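PDB 4M59: chloroplast pentatricopeptide repeat protein 10 from Zea mays, which binds two similar intergenic RNA elements in chloroplast transcripts, one by atpH and one by psaJ, and blocks exonucleases from degrading them. Local coordinates for residues L359-T372 against T392-N405. The protein carries 4 engineered substitutions. Sequence-based numbering, arbitrary orientation.
Engineered in segment 359-372: Ser362 (natural residue Cys). With nucleotides of chain C.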
loop_
_atom_site.group_PDB
_atom_site.type_symbol
_atom_site.label_atom_id
_atom_site.label_comp_id
_atom_site.label_asym_id
_atom_site.label_seq_id
_atom_site.Cartn_x
_atom_site.Cartn_y
_atom_site.Cartn_z
ATOM N N LEU A 359 12.421 -2.308 -15.450
ATOM C CA LEU A 359 11.655 -1.160 -15.899
ATOM C C LEU A 359 10.427 -0.919 -15.045
ATOM O O LEU A 359 9.673 0.017 -15.278
ATOM C CB LEU A 359 11.225 -1.347 -17.341
ATOM C CG LEU A 359 12.326 -1.677 -18.320
ATOM C CD1 LEU A 359 11.702 -1.966 -19.631
ATOM C CD2 LEU A 359 13.247 -0.517 -18.427
ATOM N N ALA A 360 10.227 -1.770 -14.058
ATOM C CA ALA A 360 9.097 -1.635 -13.170
ATOM C C ALA A 360 9.502 -0.789 -11.996
ATOM O O ALA A 360 8.893 -0.848 -10.939
ATOM C CB ALA A 360 8.663 -2.973 -12.699
ATOM N N VAL A 361 10.573 -0.025 -12.179
ATOM C CA VAL A 361 11.181 0.733 -11.094
ATOM C C VAL A 361 10.292 1.866 -10.601
ATOM O O VAL A 361 9.399 2.330 -11.309
ATOM C CB VAL A 361 12.556 1.293 -11.498
ATOM C CG1 VAL A 361 12.399 2.490 -12.420
ATOM C CG2 VAL A 361 13.366 1.658 -10.263
ATOM N N SER A 362 10.546 2.304 -9.373
ATOM C CA SER A 362 9.771 3.370 -8.753
ATOM C C SER A 362 10.209 4.737 -9.263
ATOM O O SER A 362 11.391 5.075 -9.217
ATOM C CB SER A 362 9.907 3.306 -7.236
ATOM O OG SER A 362 10.561 2.113 -6.839
ATOM N N GLY A 363 9.251 5.518 -9.743
ATOM C CA GLY A 363 9.530 6.851 -10.239
ATOM C C GLY A 363 10.454 7.617 -9.317
ATOM O O GLY A 363 10.423 7.433 -8.098
ATOM N N LYS A 364 11.285 8.477 -9.894
ATOM C CA LYS A 364 12.240 9.254 -9.116
ATOM C C LYS A 364 13.088 10.148 -10.013
ATOM O O LYS A 364 12.803 10.304 -11.198
ATOM C CB LYS A 364 13.138 8.327 -8.295
ATOM C CG LYS A 364 13.936 9.032 -7.212
ATOM C CD LYS A 364 15.312 8.411 -7.054
ATOM C CE LYS A 364 15.407 7.599 -5.773
ATOM N NZ LYS A 364 16.814 7.482 -5.297
ATOM N N ARG A 365 14.127 10.737 -9.434
ATOM C CA ARG A 365 15.012 11.634 -10.167
ATOM C C ARG A 365 16.104 10.854 -10.889
ATOM O O ARG A 365 16.736 9.978 -10.307
ATOM C CB ARG A 365 15.640 12.650 -9.217
ATOM C CG ARG A 365 16.047 13.956 -9.879
ATOM C CD ARG A 365 17.349 14.477 -9.304
ATOM N NE ARG A 365 17.138 15.610 -8.411
ATOM C CZ ARG A 365 17.632 16.824 -8.615
ATOM N NH1 ARG A 365 18.371 17.066 -9.688
ATOM N NH2 ARG A 365 17.389 17.796 -7.747
ATOM N N GLY A 366 16.323 11.187 -12.158
ATOM C CA GLY A 366 17.346 10.537 -12.951
ATOM C C GLY A 366 16.925 9.173 -13.461
ATOM O O GLY A 366 17.762 8.360 -13.849
ATOM N N MET A 367 15.619 8.926 -13.465
ATOM C CA MET A 367 15.088 7.647 -13.918
ATOM C C MET A 367 15.140 7.520 -15.434
ATOM O O MET A 367 15.290 6.424 -15.970
ATOM C CB MET A 367 13.650 7.467 -13.427
ATOM C CG MET A 367 12.894 6.345 -14.122
ATOM S SD MET A 367 11.277 6.027 -13.397
ATOM C CE MET A 367 10.620 4.831 -14.554
ATOM N N GLU A 368 15.015 8.648 -16.124
ATOM C CA GLU A 368 15.010 8.656 -17.582
ATOM C C GLU A 368 16.300 8.092 -18.166
ATOM O O GLU A 368 16.273 7.371 -19.162
ATOM C CB GLU A 368 14.774 10.070 -18.107
ATOM C CG GLU A 368 15.020 10.219 -19.599
ATOM C CD GLU A 368 14.883 11.653 -20.071
ATOM O OE1 GLU A 368 15.172 11.917 -21.256
ATOM O OE2 GLU A 368 14.486 12.513 -19.261
ATOM N N ASP A 369 17.428 8.424 -17.550
ATOM C CA ASP A 369 18.708 7.971 -18.037
ATOM C C ASP A 369 18.883 6.519 -17.720
ATOM O O ASP A 369 19.532 5.790 -18.448
ATOM C CB ASP A 369 19.816 8.772 -17.386
ATOM C CG ASP A 369 21.135 8.522 -18.011
ATOM O OD1 ASP A 369 21.188 8.413 -19.237
ATOM O OD2 ASP A 369 22.124 8.424 -17.273
ATOM N N TYR A 370 18.292 6.098 -16.620
ATOM C CA TYR A 370 18.340 4.716 -16.216
ATOM C C TYR A 370 17.666 3.867 -17.256
ATOM O O TYR A 370 18.250 2.941 -17.775
ATOM C CB TYR A 370 17.661 4.564 -14.869
ATOM C CG TYR A 370 17.289 3.162 -14.471
ATOM C CD1 TYR A 370 18.201 2.307 -13.907
ATOM C CD2 TYR A 370 16.003 2.719 -14.621
ATOM C CE1 TYR A 370 17.841 1.052 -13.534
ATOM C CE2 TYR A 370 15.647 1.470 -14.251
ATOM C CZ TYR A 370 16.558 0.644 -13.710
ATOM O OH TYR A 370 16.160 -0.601 -13.354
ATOM N N VAL A 371 16.432 4.213 -17.575
ATOM C CA VAL A 371 15.666 3.493 -18.565
ATOM C C VAL A 371 16.377 3.455 -19.894
ATOM O O VAL A 371 16.339 2.466 -20.599
ATOM C CB VAL A 371 14.310 4.145 -18.754
ATOM C CG1 VAL A 371 13.480 3.357 -19.723
ATOM C CG2 VAL A 371 13.606 4.233 -17.440
ATOM N N THR A 372 17.039 4.542 -20.231
ATOM C CA THR A 372 17.801 4.582 -21.450
ATOM C C THR A 372 18.952 3.624 -21.331
ATOM O O THR A 372 19.317 2.965 -22.284
ATOM C CB THR A 372 18.320 5.977 -21.711
ATOM O OG1 THR A 372 17.230 6.896 -21.708
ATOM C CG2 THR A 372 18.976 6.035 -23.045
ATOM N N THR A 392 5.867 -1.340 -22.143
ATOM C CA THR A 392 6.558 -1.123 -20.896
ATOM C C THR A 392 7.467 0.076 -21.013
ATOM O O THR A 392 7.438 0.973 -20.187
ATOM C CB THR A 392 7.400 -2.318 -20.568
ATOM O OG1 THR A 392 8.725 -2.080 -21.032
ATOM C CG2 THR A 392 6.867 -3.516 -21.269
ATOM N N LEU A 393 8.296 0.069 -22.052
ATOM C CA LEU A 393 9.252 1.142 -22.280
ATOM C C LEU A 393 8.537 2.480 -22.392
ATOM O O LEU A 393 8.977 3.474 -21.819
ATOM C CB LEU A 393 10.082 0.868 -23.533
ATOM C CG LEU A 393 11.206 -0.154 -23.369
ATOM C CD1 LEU A 393 11.579 -0.767 -24.706
ATOM C CD2 LEU A 393 12.421 0.483 -22.711
ATOM N N ILE A 394 7.430 2.503 -23.126
ATOM C CA ILE A 394 6.656 3.716 -23.241
ATOM C C ILE A 394 6.146 4.144 -21.872
ATOM O O ILE A 394 6.100 5.325 -21.556
ATOM C CB ILE A 394 5.499 3.506 -24.200
ATOM C CG1 ILE A 394 6.036 3.341 -25.612
ATOM C CG2 ILE A 394 4.553 4.660 -24.164
ATOM C CD1 ILE A 394 5.001 3.009 -26.605
ATOM N N ALA A 395 5.798 3.171 -21.047
ATOM C CA ALA A 395 5.250 3.444 -19.734
ATOM C C ALA A 395 6.284 4.019 -18.786
ATOM O O ALA A 395 6.006 4.961 -18.060
ATOM C CB ALA A 395 4.658 2.198 -19.156
ATOM N N ALA A 396 7.482 3.452 -18.793
ATOM C CA ALA A 396 8.552 3.945 -17.939
ATOM C C ALA A 396 9.011 5.332 -18.353
ATOM O O ALA A 396 9.140 6.208 -17.518
ATOM C CB ALA A 396 9.710 2.992 -17.937
ATOM N N TYR A 397 9.254 5.513 -19.647
ATOM C CA TYR A 397 9.636 6.815 -20.176
ATOM C C TYR A 397 8.509 7.809 -19.929
ATOM O O TYR A 397 8.742 9.013 -19.818
ATOM C CB TYR A 397 9.944 6.717 -21.672
ATOM C CG TYR A 397 11.409 6.518 -21.983
ATOM C CD1 TYR A 397 12.394 6.993 -21.127
ATOM C CD2 TYR A 397 11.808 5.853 -23.133
ATOM C CE1 TYR A 397 13.733 6.812 -21.408
ATOM C CE2 TYR A 397 13.146 5.667 -23.424
ATOM C CZ TYR A 397 14.104 6.149 -22.558
ATOM O OH TYR A 397 15.438 5.967 -22.844
ATOM N N GLY A 398 7.287 7.294 -19.848
ATOM C CA GLY A 398 6.132 8.113 -19.571
ATOM C C GLY A 398 5.963 8.359 -18.099
ATOM O O GLY A 398 5.352 9.324 -17.682
ATOM N N ARG A 399 6.527 7.467 -17.310
ATOM C CA ARG A 399 6.416 7.541 -15.867
ATOM C C ARG A 399 7.413 8.525 -15.276
ATOM O O ARG A 399 7.148 9.152 -14.264
ATOM C CB ARG A 399 6.623 6.155 -15.285
ATOM C CG ARG A 399 6.270 6.018 -13.843
ATOM C CD ARG A 399 5.610 4.688 -13.603
ATOM N NE ARG A 399 6.242 3.610 -14.342
ATOM C CZ ARG A 399 7.269 2.912 -13.893
ATOM N NH1 ARG A 399 7.785 3.188 -12.708
ATOM N NH2 ARG A 399 7.782 1.943 -14.631
ATOM N N CYS A 400 8.554 8.666 -15.913
ATOM C CA CYS A 400 9.533 9.633 -15.493
ATOM C C CYS A 400 9.239 10.962 -16.128
ATOM O O CYS A 400 9.629 11.991 -15.649
ATOM C CB CYS A 400 10.934 9.170 -15.840
ATOM S SG CYS A 400 11.207 8.563 -17.425
ATOM N N GLY A 401 8.548 10.944 -17.240
ATOM C CA GLY A 401 8.106 12.170 -17.847
ATOM C C GLY A 401 8.874 12.502 -19.092
ATOM O O GLY A 401 8.821 13.618 -19.571
ATOM N N SER A 402 9.591 11.531 -19.626
ATOM C CA SER A 402 10.315 11.781 -20.849
ATOM C C SER A 402 9.373 11.708 -22.007
ATOM O O SER A 402 9.396 10.752 -22.756
ATOM C CB SER A 402 11.425 10.779 -21.056
ATOM O OG SER A 402 12.119 11.083 -22.247
ATOM N N ARG A 403 8.549 12.730 -22.142
ATOM C CA ARG A 403 7.567 12.778 -23.195
ATOM C C ARG A 403 8.207 12.519 -24.522
ATOM O O ARG A 403 7.697 11.775 -25.335
ATOM C CB ARG A 403 6.883 14.134 -23.225
ATOM C CG ARG A 403 6.248 14.399 -24.546
ATOM C CD ARG A 403 5.381 15.603 -24.554
ATOM N NE ARG A 403 4.822 15.795 -25.880
ATOM C CZ ARG A 403 3.904 16.695 -26.178
ATOM N NH1 ARG A 403 3.427 17.490 -25.245
ATOM N NH2 ARG A 403 3.466 16.787 -27.418
ATOM N N THR A 404 9.355 13.130 -24.723
ATOM C CA THR A 404 10.047 13.040 -25.981
ATOM C C THR A 404 10.377 11.608 -26.351
ATOM O O THR A 404 10.192 11.206 -27.489
ATOM C CB THR A 404 11.310 13.872 -25.914
ATOM O OG1 THR A 404 10.956 15.213 -25.592
ATOM C CG2 THR A 404 12.016 13.856 -27.227
ATOM N N ASN A 405 10.842 10.834 -25.381
ATOM C CA ASN A 405 11.278 9.475 -25.650
ATOM C C ASN A 405 10.160 8.461 -25.696
ATOM O O ASN A 405 10.264 7.450 -26.365
ATOM C CB ASN A 405 12.321 9.053 -24.636
ATOM C CG ASN A 405 13.649 9.668 -24.894
ATOM O OD1 ASN A 405 14.142 9.654 -26.011
ATOM N ND2 ASN A 405 14.239 10.223 -23.862
ATOM P P U C 8 5.087 7.218 -3.932
ATOM O OP1 U C 8 3.768 6.534 -3.947
ATOM O OP2 U C 8 6.300 6.465 -3.525
ATOM O "O5'" U C 8 5.332 7.846 -5.374
ATOM C "C5'" U C 8 4.256 8.469 -6.097
ATOM C "C4'" U C 8 4.538 8.443 -7.581
ATOM O "O4'" U C 8 5.417 9.548 -7.920
ATOM C "C3'" U C 8 5.207 7.175 -8.102
ATOM O "O3'" U C 8 4.623 6.745 -9.327
ATOM C "C2'" U C 8 6.671 7.577 -8.253
ATOM O "O2'" U C 8 7.325 6.883 -9.297
ATOM C "C1'" U C 8 6.560 9.062 -8.592
ATOM N N1 U C 8 7.719 9.841 -8.136
ATOM C C2 U C 8 8.245 10.782 -9.000
ATOM O O2 U C 8 7.790 10.986 -10.112
ATOM N N3 U C 8 9.324 11.473 -8.511
ATOM C C4 U C 8 9.921 11.327 -7.276
ATOM O O4 U C 8 10.891 12.029 -6.984
ATOM C C5 U C 8 9.319 10.336 -6.439
ATOM C C6 U C 8 8.265 9.644 -6.887
#
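Val371 fills the hollow between Ala396 and Tyr397: its CG2 rests on Ala396 CB at 4.1 Å, while CG1 lies over one face of the Tyr397 ring, 4.0 Å from the centroid. The opposite face of that ring carries Asn405 CB, above its centre. One turn before Val371, the extended Met367 runs along Cys400, CG to CB 3.8 Å, and its CE sits over one face of the Arg399 guanidinium, off toward the rim. That group meets the 359-363 loop edge-on, NH2 hydrogen-bonding weakly to Leu359 O and NH1 to Val361 O, the latter modelled doubtfully short. Helices 367-372 and 392-400 run nearly antiparallel, at 161°, joining predicted repeats PPR 9 and PPR 10 in the helical-hairpin stack of the PPR superhelix; U8 of chain C lies beside Lys364. Next to Met367, Glu368, CG anti to the backbone N (chi1 169°), stretches past Cys400 SG until OE1 stands 3.2 Å from Asn405 ND2, beside the N-cap Ser402. An alanine in place of this glutamate would probably open a gap over Ser402 CB and leave Asn405 ND2 without its carboxylate neighbour. Leu359 CD1 sits in the notch of Thr392 and Leu393, where Thr392 OG1 is hydrogen-bonded to Thr389 O.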